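Local atomic coordinates of tartronic semialdehyde reductase (Salmonella typhimurium, PDB entry 1YB4), a protein that probably catalyses the reversible, NAD(P)H-dependent reduction of tartronate semialdehyde (2-hydroxy-3-oxopropanoate) to (R)-glycerate. Residues E184-K195 with M282-K293; M18-H27 with K149-K157. All blocks are in the same frame, centred on the assembly; numbering follows the deposited sequence.

Overall arrangement
The two contacts lie on opposite sides of the chain's centre, about 41 Å apart between their centres, and share no helix. Interaction 2 belongs to the nucleotide-binding domain, where helices 15-24 and 142-155 pack over the parallel part of the sheet; it is partly buried, almost wholly apolar, and touched by no other subunit. Interaction 1 belongs to the all-helical C-terminal part, where the end of the long helix 167-195 meets the last helix, 283-290. Most of its residues are buried in the assembly, where two other subunits pack against it, and its chemistry is mixed: a knobs-into-holes apolar centre, a lysine-carbonyl bond and acidic groups turned toward a neighbouring subunit.

Interaction 1: E184-K195 with M282-K293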
loop_
_atom_site.group_PDB
_atom_site.type_symbol
_atom_site.label_atom_id
_atom_site.label_comp_id
_atom_site.label_asym_id
_atom_site.label_seq_id
_atom_site.Cartn_x
_atom_site.Cartn_y
_atom_site.Cartn_z
ATOM N N GLU A 184 -12.979 -1.554 4.718
ATOM C CA GLU A 184 -11.948 -0.531 4.745
ATOM C C GLU A 184 -12.349 0.634 3.844
ATOM O O GLU A 184 -12.094 1.801 4.161
ATOM C CB GLU A 184 -10.613 -1.131 4.306
ATOM C CG GLU A 184 -9.377 -0.353 4.752
ATOM C CD GLU A 184 -9.029 0.797 3.827
ATOM O OE1 GLU A 184 -9.506 0.803 2.669
ATOM O OE2 GLU A 184 -8.254 1.684 4.254
ATOM N N ALA A 185 -12.995 0.320 2.729
ATOM C CA ALA A 185 -13.424 1.365 1.812
ATOM C C ALA A 185 -14.430 2.313 2.476
ATOM O O ALA A 185 -14.269 3.532 2.430
ATOM C CB ALA A 185 -14.010 0.751 0.548
ATOM N N VAL A 186 -15.463 1.757 3.099
ATOM C CA VAL A 186 -16.462 2.586 3.773
ATOM C C VAL A 186 -15.773 3.444 4.850
ATOM O O VAL A 186 -16.146 4.605 5.064
ATOM C CB VAL A 186 -17.578 1.696 4.415
ATOM C CG1 VAL A 186 -18.685 2.564 5.021
ATOM C CG2 VAL A 186 -18.159 0.770 3.341
ATOM N N SER A 187 -14.757 2.882 5.504
ATOM C CA SER A 187 -14.003 3.590 6.549
ATOM C C SER A 187 -13.247 4.822 6.015
ATOM O O SER A 187 -13.244 5.890 6.636
ATOM C CB SER A 187 -12.990 2.637 7.198
ATOM O OG SER A 187 -13.609 1.466 7.708
ATOM N N GLU A 188 -12.602 4.665 4.864
ATOM C CA GLU A 188 -11.836 5.752 4.267
ATOM C C GLU A 188 -12.738 6.865 3.742
ATOM O O GLU A 188 -12.419 8.043 3.868
ATOM C CB GLU A 188 -10.961 5.218 3.123
ATOM C CG GLU A 188 -9.656 4.599 3.579
ATOM C CD GLU A 188 -8.696 4.285 2.431
ATOM O OE1 GLU A 188 -8.640 5.055 1.438
ATOM O OE2 GLU A 188 -7.969 3.272 2.535
ATOM N N ALA A 189 -13.865 6.475 3.152
ATOM C CA ALA A 189 -14.831 7.422 2.597
ATOM C C ALA A 189 -15.555 8.241 3.671
ATOM O O ALA A 189 -15.681 9.461 3.553
ATOM C CB ALA A 189 -15.841 6.667 1.746
ATOM N N LEU A 190 -16.028 7.572 4.717
ATOM C CA LEU A 190 -16.743 8.259 5.787
ATOM C C LEU A 190 -15.818 9.093 6.693
ATOM O O LEU A 190 -16.141 10.240 7.021
ATOM C CB LEU A 190 -17.559 7.245 6.599
ATOM C CG LEU A 190 -18.718 6.620 5.814
ATOM C CD1 LEU A 190 -19.410 5.546 6.625
ATOM C CD2 LEU A 190 -19.719 7.688 5.461
ATOM N N VAL A 191 -14.671 8.543 7.093
ATOM C CA VAL A 191 -13.741 9.315 7.922
ATOM C C VAL A 191 -13.416 10.602 7.148
ATOM O O VAL A 191 -13.436 11.704 7.701
ATOM C CB VAL A 191 -12.434 8.521 8.232
ATOM C CG1 VAL A 191 -11.416 9.404 8.909
ATOM C CG2 VAL A 191 -12.751 7.362 9.127
ATOM N N PHE A 192 -13.159 10.465 5.853
ATOM C CA PHE A 192 -12.864 11.612 5.000
ATOM C C PHE A 192 -14.062 12.569 4.934
ATOM O O PHE A 192 -13.911 13.773 5.108
ATOM C CB PHE A 192 -12.551 11.142 3.586
ATOM C CG PHE A 192 -12.899 12.153 2.544
ATOM C CD1 PHE A 192 -12.083 13.255 2.326
ATOM C CD2 PHE A 192 -14.084 12.044 1.830
ATOM C CE1 PHE A 192 -12.441 14.233 1.414
ATOM C CE2 PHE A 192 -14.453 13.024 0.914
ATOM C CZ PHE A 192 -13.637 14.120 0.705
ATOM N N ALA A 193 -15.243 12.026 4.637
ATOM C CA ALA A 193 -16.454 12.840 4.556
ATOM C C ALA A 193 -16.629 13.564 5.877
ATOM O O ALA A 193 -16.996 14.729 5.916
ATOM C CB ALA A 193 -17.678 11.958 4.287
ATOM N N SER A 194 -16.357 12.864 6.971
ATOM C CA SER A 194 -16.511 13.472 8.277
ATOM C C SER A 194 -15.545 14.628 8.486
ATOM O O SER A 194 -15.972 15.744 8.777
ATOM C CB SER A 194 -16.318 12.433 9.371
ATOM O OG SER A 194 -16.429 13.045 10.637
ATOM N N LYS A 195 -14.245 14.358 8.336
ATOM C CA LYS A 195 -13.227 15.392 8.524
ATOM C C LYS A 195 -13.411 16.543 7.535
ATOM O O LYS A 195 -12.870 17.633 7.728
ATOM C CB LYS A 195 -11.814 14.799 8.393
ATOM C CG LYS A 195 -10.696 15.764 8.809
ATOM C CD LYS A 195 -9.357 15.053 9.078
ATOM C CE LYS A 195 -8.379 15.980 9.802
ATOM N NZ LYS A 195 -7.085 15.338 10.184
HETATM N N MSE A 282 -12.855 -1.627 12.196
HETATM C CA MSE A 282 -11.783 -1.269 11.282
HETATM C C MSE A 282 -11.645 0.239 11.203
HETATM O O MSE A 282 -10.538 0.766 11.191
HETATM C CB MSE A 282 -12.108 -1.818 9.885
HETATM C CG MSE A 282 -11.324 -1.213 8.730
HETATM SE SE MSE A 282 -9.481 -1.769 8.715
HETATM C CE MSE A 282 -8.678 -0.135 9.238
ATOM N N VAL A 283 -12.783 0.925 11.156
ATOM C CA VAL A 283 -12.827 2.374 11.022
ATOM C C VAL A 283 -11.946 3.099 12.012
ATOM O O VAL A 283 -11.416 4.177 11.724
ATOM C CB VAL A 283 -14.290 2.896 11.138
ATOM C CG1 VAL A 283 -14.855 2.560 12.501
ATOM C CG2 VAL A 283 -14.344 4.401 10.868
ATOM N N GLN A 284 -11.771 2.508 13.180
ATOM C CA GLN A 284 -10.946 3.140 14.202
ATOM C C GLN A 284 -9.498 3.315 13.752
ATOM O O GLN A 284 -8.827 4.259 14.166
ATOM C CB GLN A 284 -10.998 2.325 15.501
ATOM C CG GLN A 284 -12.390 2.258 16.109
ATOM C CD GLN A 284 -12.387 1.701 17.517
ATOM O OE1 GLN A 284 -12.102 0.522 17.734
ATOM N NE2 GLN A 284 -12.696 2.554 18.486
ATOM N N ALA A 285 -9.018 2.411 12.901
ATOM C CA ALA A 285 -7.645 2.498 12.429
ATOM C C ALA A 285 -7.446 3.751 11.613
ATOM O O ALA A 285 -6.445 4.442 11.770
ATOM C CB ALA A 285 -7.287 1.286 11.616
ATOM N N LEU A 286 -8.397 4.055 10.737
ATOM C CA LEU A 286 -8.268 5.259 9.936
ATOM C C LEU A 286 -8.561 6.515 10.755
ATOM O O LEU A 286 -8.028 7.590 10.470
ATOM C CB LEU A 286 -9.165 5.176 8.706
ATOM C CG LEU A 286 -8.587 4.085 7.805
ATOM C CD1 LEU A 286 -9.185 2.759 8.169
ATOM C CD2 LEU A 286 -8.867 4.398 6.393
ATOM N N GLU A 287 -9.402 6.387 11.780
ATOM C CA GLU A 287 -9.691 7.542 12.626
ATOM C C GLU A 287 -8.382 7.897 13.324
ATOM O O GLU A 287 -8.018 9.060 13.414
ATOM C CB GLU A 287 -10.779 7.221 13.656
ATOM C CG GLU A 287 -12.160 7.047 13.044
ATOM C CD GLU A 287 -13.190 6.573 14.052
ATOM O OE1 GLU A 287 -12.842 5.710 14.882
ATOM O OE2 GLU A 287 -14.346 7.042 14.009
ATOM N N LEU A 288 -7.663 6.881 13.790
ATOM C CA LEU A 288 -6.387 7.085 14.478
ATOM C C LEU A 288 -5.370 7.765 13.553
ATOM O O LEU A 288 -4.690 8.726 13.944
ATOM C CB LEU A 288 -5.832 5.733 14.943
ATOM C CG LEU A 288 -4.509 5.723 15.712
ATOM C CD1 LEU A 288 -4.662 6.519 16.980
ATOM C CD2 LEU A 288 -4.103 4.293 16.049
HETATM N N MSE A 289 -5.291 7.257 12.324
HETATM C CA MSE A 289 -4.360 7.761 11.330
HETATM C C MSE A 289 -4.696 9.150 10.796
HETATM O O MSE A 289 -3.882 9.769 10.109
HETATM C CB MSE A 289 -4.256 6.741 10.190
HETATM C CG MSE A 289 -3.597 5.422 10.631
HETATM SE SE MSE A 289 -4.127 3.816 9.664
HETATM C CE MSE A 289 -2.932 3.988 8.145
ATOM N N ALA A 290 -5.882 9.647 11.127
ATOM C CA ALA A 290 -6.311 10.957 10.679
ATOM C C ALA A 290 -6.559 11.862 11.874
ATOM O O ALA A 290 -6.733 13.075 11.721
ATOM C CB ALA A 290 -7.582 10.829 9.856
ATOM N N ASN A 291 -6.549 11.277 13.068
ATOM C CA ASN A 291 -6.812 12.026 14.297
ATOM C C ASN A 291 -8.180 12.701 14.147
ATOM O O ASN A 291 -8.319 13.907 14.335
ATOM C CB ASN A 291 -5.731 13.087 14.537
ATOM C CG ASN A 291 -5.712 13.583 15.986
ATOM O OD1 ASN A 291 -6.419 13.043 16.852
ATOM N ND2 ASN A 291 -4.896 14.601 16.259
ATOM N N HIS A 292 -9.184 11.906 13.792
ATOM C CA HIS A 292 -10.536 12.405 13.613
ATOM C C HIS A 292 -11.525 11.229 13.623
ATOM O O HIS A 292 -11.500 10.381 12.730
ATOM C CB HIS A 292 -10.606 13.169 12.297
ATOM C CG HIS A 292 -11.885 13.904 12.093
ATOM N ND1 HIS A 292 -13.079 13.260 11.857
ATOM C CD2 HIS A 292 -12.161 15.226 12.101
ATOM C CE1 HIS A 292 -14.039 14.156 11.728
ATOM N NE2 HIS A 292 -13.509 15.357 11.873
ATOM N N LYS A 293 -12.401 11.184 14.627
ATOM C CA LYS A 293 -13.361 10.092 14.748
ATOM C C LYS A 293 -14.723 10.310 14.060
ATOM O O LYS A 293 -14.978 11.372 13.502
ATOM C CB LYS A 293 -13.551 9.760 16.235
ATOM C CG LYS A 293 -12.218 9.555 16.952
ATOM C CD LYS A 293 -12.360 8.970 18.348
ATOM C CE LYS A 293 -12.786 7.505 18.301
ATOM N NZ LYS A 293 -11.782 6.603 17.639
#
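The His292 ring carries the end of helix 184-195 on one face: Lys195 CA lies over it, 3.6 Å from the ring centroid, a CH-pi contact displaced toward the rim. The Ser194 hydroxyl lies at the edge, near the ring plane, but is modelled too close to CE1 for that contact to be trusted. A flat, polarisable imidazole suits this place because it can cover both a backbone carbon and the first methylenes of a lysine, whose CG comes within 3.6 Å of His292 CD2. With CG anti to the backbone N (chi1 -170°) and the chain extended beyond it, Lys195 runs past the ring and delivers NZ to Ala290 O at 2.8 Å, in the carbonyl plane with a C=O...N angle of 153°. That carbonyl precedes Asn291, the positive-phi C-prime residue of a Schellman motif.

Toward the start of both segments the helices cross at -39° and interlock, joining the long helix 167-195 to the last helix, 283-290, in the all-helical C-terminal part of this 3-hydroxyisobutyrate-dehydrogenase-related reductase. Val191 is a knob among Val283, Leu286, Glu287 and Ala290, its CG2 3.8 Å from Val283 CG2; Leu286 answers among Glu184, Ser187, Glu188 and Val191. Valine and leucine suit these holes because their methyls pack against aliphatic parts of the surrounding residues, glutamate methylenes included. Ser187 OG bonds back to Ile183 O.

The chemistry thus sets polar groups around an apolar centre: at the helix end Lys195 NZ also bonds Ala253 O of the second subunit, and beside Leu286 the Glu188 carboxylate is held by Asn258 N and Thr259 OG1 of that subunit, which would help to offset burying an acid.

Interaction 2: M18-H27 with K149-K157; sequences MAINLARAGH and KPLFDILGK
Ile154 reaches from helix 149-155 into the angle between the end of helix 18-24 and the turn that follows it. The bond from CA to CB points toward the other segment, and the chain branches at CB. The CG2 branch, anti to the backbone N, lies against the main chain of the opposing helix, 3.5 Å from Asn21 O. The other branch, CG1, is anti to the carbonyl carbon (chi1 -59°) and carries CD1 on to the tip, where the methyl meets Ala25 CB at 3.7 Å and His27 NE2 at 4.0 Å, coming to the imidazole at its edge, near the ring plane. A beta-branched residue suits this place because its two arms cover a helix backbone and a turn at once.

Leu151, one turn earlier, sets CD2 obliquely to the same ring, 4.1 Å from the centroid of His27, an off-centre CH-pi contact. At the other end Leu155 CD2 lies 3.5 Å from the carbonyl oxygen Met18 O; it also packs on Leu22 CG at 3.9 Å and on Met18 CB, a small apolar cluster. Gly26, with positive phi, closes helix 18-24 in a Schellman motif and brings His27 round to the contact.

The axes cross steeply, at 117°. Beneath them lies the Rossmann-type sheet: Leu22 reaches Phe8 and Phe63, and Leu151 reaches Leu6, Ile61 and Phe63, on strands 5-8 and 61-64, so both helices share one apolar floor, with Phe63 touched from both and helix 39-42 touching helix 15-24 through Ala19 and Ile20.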
loop_
_atom_site.group_PDB
_atom_site.type_symbol
_atom_site.label_atom_id
_atom_site.label_comp_id
_atom_site.label_asym_id
_atom_site.label_seq_id
_atom_site.Cartn_x
_atom_site.Cartn_y
_atom_site.Cartn_z
HETATM N N MSE A 18 -23.636 -26.691 15.672
HETATM C CA MSE A 18 -23.926 -27.336 14.396
HETATM C C MSE A 18 -24.335 -28.777 14.662
HETATM O O MSE A 18 -25.339 -29.261 14.112
HETATM C CB MSE A 18 -22.706 -27.274 13.476
HETATM C CG MSE A 18 -22.485 -25.864 12.912
HETATM SE SE MSE A 18 -20.743 -25.510 12.148
HETATM C CE MSE A 18 -21.056 -26.216 10.359
ATOM N N ALA A 19 -23.567 -29.446 15.523
ATOM C CA ALA A 19 -23.853 -30.823 15.895
ATOM C C ALA A 19 -25.240 -30.845 16.548
ATOM O O ALA A 19 -26.080 -31.702 16.230
ATOM C CB ALA A 19 -22.782 -31.347 16.872
ATOM N N ILE A 20 -25.474 -29.886 17.446
ATOM C CA ILE A 20 -26.759 -29.778 18.133
ATOM C C ILE A 20 -27.917 -29.654 17.136
ATOM O O ILE A 20 -28.992 -30.188 17.367
ATOM C CB ILE A 20 -26.790 -28.572 19.094
ATOM C CG1 ILE A 20 -25.793 -28.798 20.228
ATOM C CG2 ILE A 20 -28.192 -28.379 19.649
ATOM C CD1 ILE A 20 -25.910 -27.796 21.369
ATOM N N ASN A 21 -27.708 -28.954 16.029
ATOM C CA ASN A 21 -28.771 -28.832 15.040
ATOM C C ASN A 21 -29.016 -30.144 14.289
ATOM O O ASN A 21 -30.151 -30.457 13.952
ATOM C CB ASN A 21 -28.461 -27.725 14.030
ATOM C CG ASN A 21 -29.225 -26.459 14.313
ATOM O OD1 ASN A 21 -29.014 -25.808 15.332
ATOM N ND2 ASN A 21 -30.134 -26.105 13.412
ATOM N N LEU A 22 -27.955 -30.898 14.007
ATOM C CA LEU A 22 -28.104 -32.171 13.304
ATOM C C LEU A 22 -28.786 -33.196 14.225
ATOM O O LEU A 22 -29.655 -33.966 13.792
ATOM C CB LEU A 22 -26.739 -32.704 12.867
ATOM C CG LEU A 22 -26.019 -31.951 11.743
ATOM C CD1 LEU A 22 -24.650 -32.543 11.566
ATOM C CD2 LEU A 22 -26.808 -32.053 10.440
ATOM N N ALA A 23 -28.393 -33.187 15.496
ATOM C CA ALA A 23 -28.959 -34.099 16.476
ATOM C C ALA A 23 -30.433 -33.772 16.705
ATOM O O ALA A 23 -31.269 -34.666 16.850
ATOM C CB ALA A 23 -28.179 -33.999 17.776
ATOM N N ARG A 24 -30.748 -32.485 16.712
ATOM C CA ARG A 24 -32.115 -32.032 16.929
ATOM C C ARG A 24 -33.036 -32.447 15.790
ATOM O O ARG A 24 -34.252 -32.423 15.940
ATOM C CB ARG A 24 -32.151 -30.507 17.070
ATOM C CG ARG A 24 -33.463 -29.947 17.610
ATOM C CD ARG A 24 -33.270 -29.427 19.029
ATOM N NE ARG A 24 -32.438 -28.230 19.054
ATOM C CZ ARG A 24 -31.924 -27.712 20.162
ATOM N NH1 ARG A 24 -31.177 -26.611 20.106
ATOM N NH2 ARG A 24 -32.151 -28.305 21.325
ATOM N N ALA A 25 -32.470 -32.815 14.648
ATOM C CA ALA A 25 -33.297 -33.218 13.517
ATOM C C ALA A 25 -33.554 -34.720 13.490
ATOM O O ALA A 25 -34.155 -35.230 12.543
ATOM C CB ALA A 25 -32.661 -32.782 12.216
ATOM N N GLY A 26 -33.086 -35.425 14.517
ATOM C CA GLY A 26 -33.307 -36.861 14.590
ATOM C C GLY A 26 -32.122 -37.750 14.252
ATOM O O GLY A 26 -32.160 -38.962 14.484
ATOM N N HIS A 27 -31.068 -37.160 13.705
ATOM C CA HIS A 27 -29.892 -37.933 13.333
ATOM C C HIS A 27 -29.116 -38.428 14.546
ATOM O O HIS A 27 -29.142 -37.817 15.614
ATOM C CB HIS A 27 -28.991 -37.092 12.428
ATOM C CG HIS A 27 -29.642 -36.708 11.139
ATOM N ND1 HIS A 27 -29.850 -37.608 10.117
ATOM C CD2 HIS A 27 -30.209 -35.545 10.739
ATOM C CE1 HIS A 27 -30.522 -37.017 9.144
ATOM N NE2 HIS A 27 -30.754 -35.766 9.497
ATOM N N LYS A 149 -26.601 -32.635 0.891
ATOM C CA LYS A 149 -27.485 -31.473 0.798
ATOM C C LYS A 149 -28.563 -31.346 1.870
ATOM O O LYS A 149 -28.752 -30.265 2.420
ATOM C CB LYS A 149 -28.123 -31.420 -0.599
ATOM C CG LYS A 149 -28.977 -30.183 -0.874
ATOM C CD LYS A 149 -28.266 -28.884 -0.487
ATOM C CE LYS A 149 -28.986 -27.670 -1.059
ATOM N NZ LYS A 149 -30.435 -27.634 -0.696
ATOM N N PRO A 150 -29.296 -32.436 2.171
ATOM C CA PRO A 150 -30.352 -32.382 3.201
ATOM C C PRO A 150 -29.808 -31.985 4.581
ATOM O O PRO A 150 -30.517 -31.373 5.397
ATOM C CB PRO A 150 -30.916 -33.798 3.196
ATOM C CG PRO A 150 -30.721 -34.219 1.780
ATOM C CD PRO A 150 -29.333 -33.722 1.455
ATOM N N LEU A 151 -28.551 -32.343 4.834
ATOM C CA LEU A 151 -27.909 -32.010 6.099
ATOM C C LEU A 151 -27.481 -30.547 6.055
ATOM O O LEU A 151 -27.676 -29.807 7.016
ATOM C CB LEU A 151 -26.699 -32.903 6.326
ATOM C CG LEU A 151 -26.969 -34.392 6.130
ATOM C CD1 LEU A 151 -25.707 -35.166 6.473
ATOM C CD2 LEU A 151 -28.139 -34.840 6.998
ATOM N N PHE A 152 -26.886 -30.126 4.945
ATOM C CA PHE A 152 -26.492 -28.726 4.833
ATOM C C PHE A 152 -27.736 -27.857 5.069
ATOM O O PHE A 152 -27.654 -26.799 5.708
ATOM C CB PHE A 152 -25.927 -28.415 3.443
ATOM C CG PHE A 152 -24.531 -28.931 3.209
ATOM C CD1 PHE A 152 -23.573 -28.907 4.227
ATOM C CD2 PHE A 152 -24.153 -29.390 1.952
ATOM C CE1 PHE A 152 -22.253 -29.331 3.994
ATOM C CE2 PHE A 152 -22.829 -29.816 1.708
ATOM C CZ PHE A 152 -21.885 -29.786 2.729
ATOM N N ASP A 153 -28.885 -28.323 4.566
ATOM C CA ASP A 153 -30.157 -27.595 4.690
ATOM C C ASP A 153 -30.527 -27.328 6.132
ATOM O O ASP A 153 -31.206 -26.353 6.431
ATOM C CB ASP A 153 -31.305 -28.364 4.027
ATOM C CG ASP A 153 -31.400 -28.116 2.532
ATOM O OD1 ASP A 153 -32.093 -28.891 1.839
ATOM O OD2 ASP A 153 -30.801 -27.142 2.048
ATOM N N ILE A 154 -30.094 -28.210 7.022
ATOM C CA ILE A 154 -30.369 -28.054 8.442
ATOM C C ILE A 154 -29.378 -27.064 9.033
ATOM O O ILE A 154 -29.716 -26.309 9.931
ATOM C CB ILE A 154 -30.201 -29.380 9.186
ATOM C CG1 ILE A 154 -31.152 -30.418 8.609
ATOM C CG2 ILE A 154 -30.455 -29.184 10.666
ATOM C CD1 ILE A 154 -30.894 -31.799 9.127
ATOM N N LEU A 155 -28.157 -27.060 8.506
ATOM C CA LEU A 155 -27.099 -26.187 9.004
ATOM C C LEU A 155 -27.101 -24.733 8.525
ATOM O O LEU A 155 -26.561 -23.868 9.198
ATOM C CB LEU A 155 -25.738 -26.813 8.694
ATOM C CG LEU A 155 -25.490 -28.219 9.248
ATOM C CD1 LEU A 155 -24.162 -28.759 8.737
ATOM C CD2 LEU A 155 -25.499 -28.174 10.756
ATOM N N GLY A 156 -27.688 -24.454 7.371
ATOM C CA GLY A 156 -27.695 -23.079 6.889
ATOM C C GLY A 156 -28.705 -22.802 5.784
ATOM O O GLY A 156 -29.424 -23.705 5.359
ATOM N N LYS A 157 -28.766 -21.554 5.317
ATOM C CA LYS A 157 -29.692 -21.176 4.252
ATOM C C LYS A 157 -28.988 -21.192 2.916
ATOM O O LYS A 157 -29.266 -22.034 2.069
ATOM C CB LYS A 157 -30.263 -19.767 4.467
ATOM C CG LYS A 157 -31.218 -19.608 5.630
ATOM C CD LYS A 157 -32.009 -18.304 5.526
ATOM C CE LYS A 157 -33.183 -18.305 6.501
ATOM N NZ LYS A 157 -34.128 -17.189 6.240
#